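Local atomic coordinates of carboxypeptidase A (Helicoverpa armigera, PDB entry 1JQG), a protein that probably acts as a zinc-dependent carboxypeptidase of the M14 family, releasing residues from the C-terminal end of peptides, and is captured here as its proenzyme. Residues A[95-100]-A[389-394]; A[119-124]-A[395-400]; A[184-189]-A[381-386]; A[301-306]-A[411-416]. All coordinates share one frame; numbering follows the deposited sequence.

The four contacts run from the activation peptide to the zinc site. Contacts 1 and 2 use adjoining pieces of one loop, 389-400, and their centres lie about 11 Å apart; the first joins that loop to helix 92-108, the second to the chain leading into helix 124-137. Contact 3 is about 10 Å from contact 2, centre to centre, and brings in Glu184, a zinc ligand, with Glu382, the predicted proton donor/acceptor. Contact 4 supplies the ligand His306. Strands 299-307 and 377-383 are sheet neighbours, so contacts 3 and 4 share backbone hydrogen bonds, Tyr381 O to His306 N being 2.6 Å. Contacts 1 and 4 are farthest apart, with centres about 27 Å from each other.

Contact 1: A[95-100]-A[389-394]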
loop_
_atom_site.group_PDB
_atom_site.type_symbol
_atom_site.label_atom_id
_atom_site.label_comp_id
_atom_site.label_asym_id
_atom_site.label_seq_id
_atom_site.Cartn_x
_atom_site.Cartn_y
_atom_site.Cartn_z
ATOM N N LEU A 95 -8.311 15.872 9.713
ATOM C CA LEU A 95 -6.899 15.995 9.395
ATOM C C LEU A 95 -6.165 16.688 10.536
ATOM O O LEU A 95 -5.057 16.320 10.939
ATOM C CB LEU A 95 -6.729 16.768 8.091
ATOM C CG LEU A 95 -7.265 16.089 6.833
ATOM C CD1 LEU A 95 -7.250 17.014 5.610
ATOM C CD2 LEU A 95 -6.526 14.787 6.574
ATOM N N GLU A 96 -6.768 17.723 11.073
ATOM C CA GLU A 96 -6.237 18.523 12.152
ATOM C C GLU A 96 -6.118 17.728 13.449
ATOM O O GLU A 96 -5.120 17.822 14.167
ATOM C CB GLU A 96 -7.156 19.719 12.364
ATOM C CG GLU A 96 -7.008 20.769 11.265
ATOM C CD GLU A 96 -7.908 21.972 11.511
ATOM O OE1 GLU A 96 -8.850 21.791 12.319
ATOM O OE2 GLU A 96 -7.624 23.009 10.876
ATOM N N LEU A 97 -7.041 16.796 13.656
ATOM C CA LEU A 97 -6.975 15.909 14.817
ATOM C C LEU A 97 -5.812 14.926 14.695
ATOM O O LEU A 97 -5.146 14.638 15.701
ATOM C CB LEU A 97 -8.312 15.161 14.976
ATOM C CG LEU A 97 -8.311 14.124 16.106
ATOM C CD1 LEU A 97 -8.229 14.867 17.416
ATOM C CD2 LEU A 97 -9.496 13.174 16.006
ATOM N N GLU A 98 -5.580 14.363 13.513
ATOM C CA GLU A 98 -4.502 13.417 13.287
ATOM C C GLU A 98 -3.171 14.091 13.590
ATOM O O GLU A 98 -2.392 13.508 14.342
ATOM C CB GLU A 98 -4.511 12.845 11.874
ATOM C CG GLU A 98 -3.433 11.782 11.673
ATOM C CD GLU A 98 -3.048 11.508 10.234
ATOM O OE1 GLU A 98 -2.870 12.448 9.438
ATOM O OE2 GLU A 98 -2.915 10.292 9.907
ATOM N N ASP A 99 -2.998 15.311 13.095
ATOM C CA ASP A 99 -1.819 16.125 13.387
ATOM C C ASP A 99 -1.618 16.292 14.895
ATOM O O ASP A 99 -0.538 16.134 15.453
ATOM C CB ASP A 99 -1.907 17.511 12.752
ATOM C CG ASP A 99 -1.990 17.469 11.254
ATOM O OD1 ASP A 99 -1.745 16.420 10.639
ATOM O OD2 ASP A 99 -2.329 18.556 10.731
ATOM N N GLN A 100 -2.708 16.592 15.584
ATOM C CA GLN A 100 -2.706 16.760 17.034
ATOM C C GLN A 100 -2.321 15.482 17.736
ATOM O O GLN A 100 -1.453 15.477 18.587
ATOM C CB GLN A 100 -4.090 17.225 17.488
ATOM C CG GLN A 100 -4.184 17.615 18.949
ATOM C CD GLN A 100 -5.560 18.155 19.299
ATOM O OE1 GLN A 100 -6.173 17.602 20.215
ATOM N NE2 GLN A 100 -6.027 19.192 18.607
ATOM N N SER A 389 -13.050 7.198 18.134
ATOM C CA SER A 389 -14.144 8.057 18.554
ATOM C C SER A 389 -14.576 8.977 17.423
ATOM O O SER A 389 -15.769 9.204 17.239
ATOM C CB SER A 389 -13.747 8.868 19.794
ATOM O OG SER A 389 -13.469 8.077 20.921
ATOM N N VAL A 390 -13.604 9.574 16.728
ATOM C CA VAL A 390 -13.895 10.514 15.653
ATOM C C VAL A 390 -14.048 9.878 14.279
ATOM O O VAL A 390 -15.159 9.868 13.730
ATOM C CB VAL A 390 -12.836 11.622 15.627
ATOM C CG1 VAL A 390 -12.982 12.622 14.504
ATOM C CG2 VAL A 390 -12.901 12.281 17.008
ATOM N N TRP A 391 -12.962 9.398 13.676
ATOM C CA TRP A 391 -13.052 8.832 12.341
ATOM C C TRP A 391 -13.385 7.341 12.313
ATOM O O TRP A 391 -13.201 6.572 13.257
ATOM C CB TRP A 391 -11.799 9.199 11.551
ATOM C CG TRP A 391 -10.529 8.593 12.035
ATOM C CD1 TRP A 391 -10.163 7.265 12.075
ATOM C CD2 TRP A 391 -9.412 9.346 12.560
ATOM N NE1 TRP A 391 -8.884 7.174 12.599
ATOM C CE2 TRP A 391 -8.407 8.424 12.896
ATOM C CE3 TRP A 391 -9.190 10.699 12.804
ATOM C CZ2 TRP A 391 -7.197 8.826 13.427
ATOM C CZ3 TRP A 391 -7.968 11.081 13.303
ATOM C CH2 TRP A 391 -6.981 10.164 13.603
ATOM N N PHE A 392 -13.872 6.887 11.151
ATOM C CA PHE A 392 -14.155 5.479 10.916
ATOM C C PHE A 392 -13.107 4.864 10.004
ATOM O O PHE A 392 -12.029 4.470 10.448
ATOM C CB PHE A 392 -15.559 5.329 10.322
ATOM C CG PHE A 392 -16.594 6.141 11.057
ATOM C CD1 PHE A 392 -17.260 7.176 10.425
ATOM C CD2 PHE A 392 -16.892 5.869 12.390
ATOM C CE1 PHE A 392 -18.204 7.925 11.101
ATOM C CE2 PHE A 392 -17.837 6.615 13.071
ATOM C CZ PHE A 392 -18.493 7.642 12.424
ATOM N N ASP A 393 -13.466 4.659 8.749
ATOM C CA ASP A 393 -12.586 4.021 7.781
ATOM C C ASP A 393 -11.890 5.142 7.010
ATOM O O ASP A 393 -12.574 6.110 6.666
ATOM C CB ASP A 393 -13.320 3.098 6.819
ATOM C CG ASP A 393 -14.110 2.023 7.547
ATOM O OD1 ASP A 393 -13.524 1.025 8.021
ATOM O OD2 ASP A 393 -15.355 2.197 7.651
ATOM N N GLY A 394 -10.572 5.079 6.895
ATOM C CA GLY A 394 -9.856 6.030 6.079
ATOM C C GLY A 394 -8.348 5.766 6.094
ATOM O O GLY A 394 -7.893 4.643 6.146
#
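Leu97 and Val390 point their branched ends at one another. Leu97 CD2 faces CB and both methyls of the valine, 3.7 Å from Val390 CG2. With CG anti to the backbone N (chi1 176°), the isobutyl group of Leu97 is carried off the helix toward the loop. The same methyl also serves the tryptophan, whose CZ3 lies 3.7 Å from Leu97 CD2, the leucine running aslant of the indole. Farther round the six-membered ring, CH2 of Trp391 approaches CB of Glu98 at 4.0 Å. Leucine and valine suit the place by offering apolar methyls, tryptophan by a broad ring long enough to span from loop to helix. These contacts join helix 92-108, which begins within the activation peptide and probably corresponds to the connecting helix of procarboxypeptidases, to a loop of the zinc carboxypeptidase between strand 377-383 and helix 402-421. A chi1 of 67° sets CG of Trp391 between the backbone N and the carbonyl carbon and swings the wide indole in toward the helix. An alanine in place of Trp391 is likely to open a gap beside Leu97 CD2 and leave the CB of Glu98 without its aromatic neighbour. Past that CB, the carboxylate of Glu98 turns to polar partners: OE1 forms a salt bridge with Arg232, and OE2 accepts a hydrogen bond from Val397 N.

Contact 2: A[119-124]-A[395-400]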
loop_
_atom_site.group_PDB
_atom_site.type_symbol
_atom_site.label_atom_id
_atom_site.label_comp_id
_atom_site.label_asym_id
_atom_site.label_seq_id
_atom_site.Cartn_x
_atom_site.Cartn_y
_atom_site.Cartn_z
ATOM N N ASP A 119 5.587 3.867 18.336
ATOM C CA ASP A 119 4.616 4.759 18.970
ATOM C C ASP A 119 4.455 6.088 18.223
ATOM O O ASP A 119 3.852 7.067 18.708
ATOM C CB ASP A 119 5.010 5.003 20.425
ATOM C CG ASP A 119 6.367 5.690 20.541
ATOM O OD1 ASP A 119 6.631 6.190 21.637
ATOM O OD2 ASP A 119 7.153 5.739 19.566
ATOM N N LYS A 120 4.998 6.153 16.997
ATOM C CA LYS A 120 4.797 7.328 16.168
ATOM C C LYS A 120 5.077 7.056 14.700
ATOM O O LYS A 120 5.623 6.009 14.389
ATOM C CB LYS A 120 5.662 8.498 16.656
ATOM C CG LYS A 120 7.174 8.317 16.413
ATOM C CD LYS A 120 7.883 9.622 16.724
ATOM C CE LYS A 120 9.315 9.613 16.223
ATOM N NZ LYS A 120 9.325 10.114 14.801
ATOM N N ILE A 121 4.732 7.979 13.818
ATOM C CA ILE A 121 4.931 7.838 12.387
ATOM C C ILE A 121 6.294 8.485 12.096
ATOM O O ILE A 121 6.593 9.596 12.545
ATOM C CB ILE A 121 3.825 8.504 11.558
ATOM C CG1 ILE A 121 2.441 7.867 11.792
ATOM C CG2 ILE A 121 4.031 8.494 10.060
ATOM C CD1 ILE A 121 2.413 6.378 11.543
ATOM N N HIS A 122 7.105 7.792 11.306
ATOM C CA HIS A 122 8.433 8.276 10.960
ATOM C C HIS A 122 8.485 8.818 9.534
ATOM O O HIS A 122 7.943 8.240 8.590
ATOM C CB HIS A 122 9.452 7.109 11.102
ATOM C CG HIS A 122 9.392 6.468 12.456
ATOM N ND1 HIS A 122 9.972 7.018 13.596
ATOM C CD2 HIS A 122 8.791 5.318 12.853
ATOM C CE1 HIS A 122 9.725 6.215 14.629
ATOM N NE2 HIS A 122 9.014 5.173 14.205
ATOM N N SER A 123 9.202 9.906 9.337
ATOM C CA SER A 123 9.326 10.546 8.040
ATOM C C SER A 123 10.309 9.812 7.148
ATOM O O SER A 123 11.006 8.866 7.562
ATOM C CB SER A 123 9.779 12.005 8.208
ATOM O OG SER A 123 11.079 12.045 8.761
ATOM N N TYR A 124 10.391 10.262 5.881
ATOM C CA TYR A 124 11.260 9.620 4.908
ATOM C C TYR A 124 12.704 9.722 5.393
ATOM O O TYR A 124 13.478 8.758 5.306
ATOM C CB TYR A 124 11.081 10.284 3.523
ATOM C CG TYR A 124 12.332 10.156 2.643
ATOM C CD1 TYR A 124 12.679 8.942 2.054
ATOM C CD2 TYR A 124 13.168 11.250 2.459
ATOM C CE1 TYR A 124 13.828 8.816 1.304
ATOM C CE2 TYR A 124 14.309 11.142 1.688
ATOM C CZ TYR A 124 14.640 9.918 1.111
ATOM O OH TYR A 124 15.785 9.799 0.366
ATOM N N PHE A 395 -7.573 6.830 5.890
ATOM C CA PHE A 395 -6.138 6.708 5.819
ATOM C C PHE A 395 -5.440 7.287 7.043
ATOM O O PHE A 395 -4.265 7.089 7.218
ATOM C CB PHE A 395 -5.666 7.402 4.535
ATOM C CG PHE A 395 -6.170 6.727 3.292
ATOM C CD1 PHE A 395 -5.611 5.543 2.820
ATOM C CD2 PHE A 395 -7.208 7.338 2.582
ATOM C CE1 PHE A 395 -6.112 4.969 1.680
ATOM C CE2 PHE A 395 -7.721 6.736 1.430
ATOM C CZ PHE A 395 -7.174 5.543 0.988
ATOM N N LEU A 396 -6.188 8.019 7.871
ATOM C CA LEU A 396 -5.655 8.642 9.087
ATOM C C LEU A 396 -5.256 7.605 10.130
ATOM O O LEU A 396 -5.905 6.595 10.300
ATOM C CB LEU A 396 -6.687 9.588 9.685
ATOM C CG LEU A 396 -7.259 10.645 8.732
ATOM C CD1 LEU A 396 -8.202 11.550 9.550
ATOM C CD2 LEU A 396 -6.179 11.427 8.016
ATOM N N VAL A 397 -4.131 7.816 10.768
ATOM C CA VAL A 397 -3.534 6.899 11.708
ATOM C C VAL A 397 -3.697 7.368 13.159
ATOM O O VAL A 397 -3.422 8.485 13.536
ATOM C CB VAL A 397 -2.013 6.715 11.456
ATOM C CG1 VAL A 397 -1.486 5.694 12.483
ATOM C CG2 VAL A 397 -1.742 6.373 10.001
ATOM N N ASP A 398 -4.187 6.495 14.020
ATOM C CA ASP A 398 -4.258 6.656 15.450
ATOM C C ASP A 398 -3.022 5.976 16.038
ATOM O O ASP A 398 -2.833 4.754 15.853
ATOM C CB ASP A 398 -5.524 5.986 15.975
ATOM C CG ASP A 398 -5.833 6.348 17.416
ATOM O OD1 ASP A 398 -4.900 6.456 18.251
ATOM O OD2 ASP A 398 -7.021 6.518 17.748
ATOM N N PRO A 399 -2.176 6.718 16.752
ATOM C CA PRO A 399 -0.940 6.224 17.350
ATOM C C PRO A 399 -1.073 5.011 18.241
ATOM O O PRO A 399 -0.087 4.350 18.482
ATOM C CB PRO A 399 -0.406 7.472 18.078
ATOM C CG PRO A 399 -1.601 8.297 18.379
ATOM C CD PRO A 399 -2.414 8.140 17.101
ATOM N N ASP A 400 -2.263 4.584 18.640
ATOM C CA ASP A 400 -2.522 3.424 19.460
ATOM C C ASP A 400 -2.555 2.149 18.645
ATOM O O ASP A 400 -2.348 1.066 19.198
ATOM C CB ASP A 400 -3.854 3.559 20.210
ATOM C CG ASP A 400 -3.842 4.593 21.314
ATOM O OD1 ASP A 400 -2.781 5.106 21.762
ATOM O OD2 ASP A 400 -4.988 4.894 21.747
#
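The puckered ring of Pro399 is touched at CB by Asp119, whose carbonyl O stands 4.3 Å from that carbon; Pro399 also touches Ala105 of helix 92-108. The flat group is the phenyl ring of Phe395, four residues earlier in the same loop, which makes edge-to-face contacts with Phe308 and with Trp52 of the activation peptide. Both belong to the loop that precedes helix 402-421, and it contains an Asx turn, Asp398 to Asp400. The facing segment is the approach to helix 124-137, with Ser123 in the N-cap position.

Midway along, the two chains meet through Ile121 and Val397, methyl tip to methyl tip, Ile121 CD1 being 4.1 Å from Val397 CG1. In the valine CG1 is anti to the backbone N (chi1 -179°), which sends this methyl out to the isoleucine. Branched aliphatic residues suit the spot, since Ile402 of helix 402-421 touches both and Tyr224 of helix 221-228 also meets Ile121. Asp119 contributes backbone here; its carboxylate leads off elsewhere, and OD2 is hydrogen-bonded to Ser109.

Proline suits the middle of the Asx turn because its ring restrains phi to the range needed there and leaves no N-H over. The bond that closes the turn runs from Asp400 N to Asp398 OD1, 3.3 Å long and fairly straight at 165°, reaching that oxygen on its anti side, 31° out of the carboxylate plane.

Contact 3: A[184-189]-A[381-386]. With ZN (zinc ion), chain B.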
loop_
_atom_site.group_PDB
_atom_site.type_symbol
_atom_site.label_atom_id
_atom_site.label_comp_id
_atom_site.label_asym_id
_atom_site.label_seq_id
_atom_site.Cartn_x
_atom_site.Cartn_y
_atom_site.Cartn_z
ATOM N N GLU A 184 -1.033 6.112 2.323
ATOM C CA GLU A 184 -1.289 4.953 3.171
ATOM C C GLU A 184 -0.220 4.757 4.245
ATOM O O GLU A 184 0.603 3.842 4.146
ATOM C CB GLU A 184 -1.414 3.705 2.302
ATOM C CG GLU A 184 -2.433 3.862 1.224
ATOM C CD GLU A 184 -2.355 2.757 0.201
ATOM O OE1 GLU A 184 -3.289 2.949 -0.623
ATOM O OE2 GLU A 184 -1.466 1.931 0.304
ATOM N N TRP A 185 -0.215 5.642 5.247
ATOM C CA TRP A 185 0.805 5.723 6.262
ATOM C C TRP A 185 0.939 4.518 7.144
ATOM O O TRP A 185 2.021 4.096 7.517
ATOM C CB TRP A 185 0.593 6.953 7.169
ATOM C CG TRP A 185 0.928 8.252 6.497
ATOM C CD1 TRP A 185 1.233 8.465 5.179
ATOM C CD2 TRP A 185 0.984 9.543 7.127
ATOM N NE1 TRP A 185 1.473 9.815 4.963
ATOM C CE2 TRP A 185 1.314 10.487 6.135
ATOM C CE3 TRP A 185 0.770 9.984 8.450
ATOM C CZ2 TRP A 185 1.447 11.834 6.428
ATOM C CZ3 TRP A 185 0.907 11.339 8.722
ATOM C CH2 TRP A 185 1.238 12.243 7.718
ATOM N N VAL A 186 -0.150 3.823 7.409
ATOM C CA VAL A 186 -0.154 2.619 8.218
ATOM C C VAL A 186 0.621 1.453 7.594
ATOM O O VAL A 186 0.871 0.459 8.279
ATOM C CB VAL A 186 -1.605 2.224 8.574
ATOM C CG1 VAL A 186 -2.397 1.574 7.443
ATOM C CG2 VAL A 186 -1.600 1.317 9.806
ATOM N N THR A 187 1.061 1.555 6.329
ATOM C CA THR A 187 1.811 0.501 5.681
ATOM C C THR A 187 3.271 0.454 6.119
ATOM O O THR A 187 3.890 -0.658 6.074
ATOM C CB THR A 187 1.753 0.572 4.152
ATOM O OG1 THR A 187 2.355 1.776 3.662
ATOM C CG2 THR A 187 0.303 0.464 3.711
ATOM N N LEU A 188 3.839 1.593 6.498
ATOM C CA LEU A 188 5.230 1.706 6.901
ATOM C C LEU A 188 5.548 0.974 8.184
ATOM O O LEU A 188 6.416 0.082 8.266
ATOM C CB LEU A 188 5.673 3.174 6.991
ATOM C CG LEU A 188 7.156 3.403 7.367
ATOM C CD1 LEU A 188 8.163 2.803 6.378
ATOM C CD2 LEU A 188 7.528 4.868 7.530
ATOM N N PRO A 189 4.745 1.137 9.243
ATOM C CA PRO A 189 4.912 0.363 10.467
ATOM C C PRO A 189 4.999 -1.127 10.223
ATOM O O PRO A 189 5.614 -1.935 10.944
ATOM C CB PRO A 189 3.682 0.761 11.290
ATOM C CG PRO A 189 3.351 2.147 10.814
ATOM C CD PRO A 189 3.608 2.089 9.334
ATOM N N TYR A 381 -1.455 -6.616 -0.097
ATOM C CA TYR A 381 -2.081 -6.516 1.199
ATOM C C TYR A 381 -2.847 -5.219 1.330
ATOM O O TYR A 381 -2.459 -4.170 0.855
ATOM C CB TYR A 381 -1.057 -6.568 2.343
ATOM C CG TYR A 381 -0.780 -7.936 2.923
ATOM C CD1 TYR A 381 -0.307 -8.977 2.170
ATOM C CD2 TYR A 381 -0.988 -8.171 4.259
ATOM C CE1 TYR A 381 -0.055 -10.229 2.712
ATOM C CE2 TYR A 381 -0.740 -9.406 4.842
ATOM C CZ TYR A 381 -0.271 -10.428 4.064
ATOM O OH TYR A 381 0.024 -11.664 4.602
ATOM N N GLU A 382 -3.997 -5.304 1.971
ATOM C CA GLU A 382 -4.821 -4.146 2.282
ATOM C C GLU A 382 -5.007 -4.171 3.791
ATOM O O GLU A 382 -5.887 -4.895 4.209
ATOM C CB GLU A 382 -6.165 -4.191 1.555
ATOM C CG GLU A 382 -6.062 -4.124 0.031
ATOM C CD GLU A 382 -5.676 -2.729 -0.455
ATOM O OE1 GLU A 382 -5.970 -1.778 0.294
ATOM O OE2 GLU A 382 -5.092 -2.565 -1.555
ATOM N N LEU A 383 -4.193 -3.463 4.530
ATOM C CA LEU A 383 -4.283 -3.334 5.966
ATOM C C LEU A 383 -5.578 -2.714 6.487
ATOM O O LEU A 383 -6.296 -2.093 5.742
ATOM C CB LEU A 383 -3.114 -2.443 6.459
ATOM C CG LEU A 383 -1.718 -3.009 6.207
ATOM C CD1 LEU A 383 -0.685 -2.236 7.045
ATOM C CD2 LEU A 383 -1.699 -4.490 6.488
ATOM N N PRO A 384 -5.954 -3.029 7.710
ATOM C CA PRO A 384 -7.202 -2.629 8.319
ATOM C C PRO A 384 -7.261 -1.127 8.478
ATOM O O PRO A 384 -6.300 -0.431 8.826
ATOM C CB PRO A 384 -7.197 -3.339 9.688
ATOM C CG PRO A 384 -6.294 -4.519 9.518
ATOM C CD PRO A 384 -5.230 -4.017 8.598
ATOM N N ALA A 385 -8.448 -0.564 8.294
ATOM C CA ALA A 385 -8.728 0.819 8.605
ATOM C C ALA A 385 -9.122 0.860 10.083
ATOM O O ALA A 385 -10.227 0.444 10.407
ATOM C CB ALA A 385 -9.893 1.296 7.761
ATOM N N TYR A 386 -8.269 1.326 10.972
ATOM C CA TYR A 386 -8.581 1.453 12.373
ATOM C C TYR A 386 -9.510 2.626 12.705
ATOM O O TYR A 386 -9.255 3.781 12.405
ATOM C CB TYR A 386 -7.297 1.543 13.197
ATOM C CG TYR A 386 -7.545 1.652 14.687
ATOM C CD1 TYR A 386 -7.396 2.820 15.420
ATOM C CD2 TYR A 386 -7.951 0.508 15.367
ATOM C CE1 TYR A 386 -7.628 2.856 16.779
ATOM C CE2 TYR A 386 -8.185 0.531 16.734
ATOM C CZ TYR A 386 -8.022 1.710 17.427
ATOM O OH TYR A 386 -8.240 1.782 18.782
HETATM ZN ZN ZN B . -2.965 1.673 -2.449
HETATM O O HOH W 1 -5.086 0.729 -3.215
#
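A type I turn from Glu184 to Thr187 runs on into helix 187-200 and lies against strand 377-383, with the CA atoms of Thr187 and Leu383 7.2 Å apart. One methyl, Leu383 CD1, carries most of the meeting: it lies 3.3 Å from Val186 O, and 3.9 Å from Thr187 CA. Val186 crosses the leucine at a slant, its CG1 4.2 Å from the same methyl. Leucine suits this buried place, apolar and long enough to lay a methyl on the turn's backbone.

Thr187 has a double task. Its CA, and more distantly its CG2 (4.4 Å), lie beside Leu383 CD1, while OG1 donates to Glu184 O at 2.8 Å, almost straight along the C=O direction (174°), and Thr187 N grips the same oxygen. The turn thus fixes the metal-ligand residue.

From there the extended chain of Glu184 brings OE1 to the zinc at 2.3 Å, completing with His181 the HXXE motif of M14 peptidases; His306 is the third protein ligand. Ser307 N holds OE2, which fixes the carboxylate's rotation. With Glu382 OE1 5.5 Å from Glu184 OE1, the predicted proton donor/acceptor stands close to the metal and its bound water, as expected for a hydrolytic centre.

Contact 4: A[301-306]-A[411-416]; sequences LYLDIH and EGIKVG. With ZN (zinc ion), chain B.
Ile413 fills the tight, buried side of the contact: its CD1 meets Ile305 CD1 end to end at 4.0 Å, while CG2 lies 4.0 Å from Leu303 CD1, which passes aslant. A chi1 of -61° sends CG1, and CD1 beyond it, toward Ile305, and Leu303 CD1 sits against both CG1 and CG2. Leu301 CD2 rests on Gly416, 3.8 Å from its C; with no side chain in the way, the methyl lies directly on the helix backbone, where a CB would point. The helix's outer side is looser: a weak salt bridge joins Lys414 to Glu411, and Lys414 also pairs with Glu204.

Strand 301-306 and helix 411-416 run nearly antiparallel, at 159° and 10.6 Å between axes. On the strand's other face, Asp304 OD2 takes a bond from His306 NE2 at 2.8 Å, in the ring plane, steadying the imidazole while ND1 binds zinc at 2.4 Å. A helix-covered sheet with a metal-binding histidine near the C-terminal end of a central strand is the α/β architecture of M14 carboxypeptidases.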
loop_
_atom_site.group_PDB
_atom_site.type_symbol
_atom_site.label_atom_id
_atom_site.label_comp_id
_atom_site.label_asym_id
_atom_site.label_seq_id
_atom_site.Cartn_x
_atom_site.Cartn_y
_atom_site.Cartn_z
ATOM N N LEU A 301 8.179 -15.225 -2.865
ATOM C CA LEU A 301 6.997 -14.488 -2.427
ATOM C C LEU A 301 7.229 -12.968 -2.570
ATOM O O LEU A 301 8.360 -12.497 -2.284
ATOM C CB LEU A 301 6.658 -14.766 -0.950
ATOM C CG LEU A 301 5.450 -14.082 -0.343
ATOM C CD1 LEU A 301 4.107 -14.404 -1.016
ATOM C CD2 LEU A 301 5.347 -14.450 1.142
ATOM N N TYR A 302 6.188 -12.315 -3.066
ATOM C CA TYR A 302 6.218 -10.876 -3.242
ATOM C C TYR A 302 4.979 -10.242 -2.600
ATOM O O TYR A 302 3.859 -10.648 -2.931
ATOM C CB TYR A 302 6.267 -10.510 -4.732
ATOM C CG TYR A 302 6.214 -9.037 -5.034
ATOM C CD1 TYR A 302 7.373 -8.283 -5.091
ATOM C CD2 TYR A 302 4.989 -8.381 -5.268
ATOM C CE1 TYR A 302 7.380 -6.930 -5.393
ATOM C CE2 TYR A 302 4.971 -7.015 -5.572
ATOM C CZ TYR A 302 6.184 -6.309 -5.639
ATOM O OH TYR A 302 6.117 -4.981 -5.908
ATOM N N LEU A 303 5.198 -9.234 -1.763
ATOM C CA LEU A 303 4.116 -8.592 -1.052
ATOM C C LEU A 303 4.124 -7.075 -1.241
ATOM O O LEU A 303 5.060 -6.370 -0.892
ATOM C CB LEU A 303 4.132 -8.959 0.444
ATOM C CG LEU A 303 4.063 -10.438 0.807
ATOM C CD1 LEU A 303 4.183 -10.672 2.304
ATOM C CD2 LEU A 303 2.786 -11.091 0.283
ATOM N N ASP A 304 3.046 -6.548 -1.783
ATOM C CA ASP A 304 2.848 -5.105 -1.945
ATOM C C ASP A 304 1.839 -4.672 -0.888
ATOM O O ASP A 304 0.630 -4.922 -1.041
ATOM C CB ASP A 304 2.337 -4.810 -3.361
ATOM C CG ASP A 304 2.269 -3.332 -3.670
ATOM O OD1 ASP A 304 2.820 -2.500 -2.927
ATOM O OD2 ASP A 304 1.638 -2.981 -4.697
ATOM N N ILE A 305 2.334 -4.057 0.169
ATOM C CA ILE A 305 1.508 -3.675 1.302
ATOM C C ILE A 305 0.813 -2.341 1.119
ATOM O O ILE A 305 1.424 -1.276 1.163
ATOM C CB ILE A 305 2.308 -3.722 2.638
ATOM C CG1 ILE A 305 2.866 -5.167 2.798
ATOM C CG2 ILE A 305 1.451 -3.391 3.846
ATOM C CD1 ILE A 305 3.773 -5.374 3.991
ATOM N N HIS A 306 -0.511 -2.390 1.051
ATOM C CA HIS A 306 -1.336 -1.213 0.972
ATOM C C HIS A 306 -2.287 -1.136 2.181
ATOM O O HIS A 306 -2.350 -1.941 3.073
ATOM C CB HIS A 306 -2.228 -1.228 -0.296
ATOM C CG HIS A 306 -1.439 -1.128 -1.558
ATOM N ND1 HIS A 306 -1.299 0.008 -2.277
ATOM C CD2 HIS A 306 -0.683 -1.993 -2.286
ATOM C CE1 HIS A 306 -0.622 -0.053 -3.365
ATOM N NE2 HIS A 306 -0.199 -1.304 -3.373
ATOM N N GLU A 411 2.357 -11.639 11.725
ATOM C CA GLU A 411 1.765 -12.953 11.888
ATOM C C GLU A 411 1.414 -13.574 10.541
ATOM O O GLU A 411 1.539 -14.788 10.364
ATOM C CB GLU A 411 0.535 -12.914 12.809
ATOM C CG GLU A 411 0.785 -12.399 14.205
ATOM C CD GLU A 411 1.869 -13.251 14.885
ATOM O OE1 GLU A 411 1.522 -14.451 14.963
ATOM O OE2 GLU A 411 2.974 -12.790 15.306
ATOM N N GLY A 412 0.845 -12.764 9.639
ATOM C CA GLY A 412 0.443 -13.264 8.324
ATOM C C GLY A 412 1.628 -13.442 7.389
ATOM O O GLY A 412 1.719 -14.388 6.625
ATOM N N ILE A 413 2.563 -12.503 7.470
ATOM C CA ILE A 413 3.743 -12.503 6.622
ATOM C C ILE A 413 4.626 -13.725 6.863
ATOM O O ILE A 413 5.063 -14.330 5.905
ATOM C CB ILE A 413 4.541 -11.182 6.776
ATOM C CG1 ILE A 413 3.673 -10.003 6.360
ATOM C CG2 ILE A 413 5.828 -11.228 5.954
ATOM C CD1 ILE A 413 4.253 -8.612 6.358
ATOM N N LYS A 414 4.958 -14.044 8.114
ATOM C CA LYS A 414 5.836 -15.158 8.396
ATOM C C LYS A 414 5.193 -16.504 8.049
ATOM O O LYS A 414 5.818 -17.528 7.692
ATOM C CB LYS A 414 6.329 -15.145 9.853
ATOM C CG LYS A 414 5.330 -15.403 10.941
ATOM C CD LYS A 414 5.928 -14.994 12.315
ATOM C CE LYS A 414 4.798 -14.914 13.358
ATOM N NZ LYS A 414 5.398 -14.970 14.711
ATOM N N VAL A 415 3.869 -16.582 8.136
ATOM C CA VAL A 415 3.124 -17.781 7.811
ATOM C C VAL A 415 3.187 -17.955 6.308
ATOM O O VAL A 415 3.301 -19.096 5.834
ATOM C CB VAL A 415 1.678 -17.725 8.288
ATOM C CG1 VAL A 415 0.796 -18.728 7.573
ATOM C CG2 VAL A 415 1.548 -18.030 9.783
ATOM N N GLY A 416 3.099 -16.812 5.618
ATOM C CA GLY A 416 3.118 -16.826 4.159
ATOM C C GLY A 416 4.503 -17.156 3.620
ATOM O O GLY A 416 4.632 -17.987 2.701
HETATM ZN ZN ZN B . -2.965 1.673 -2.449
HETATM O O HOH W 1 -5.086 0.729 -3.215
#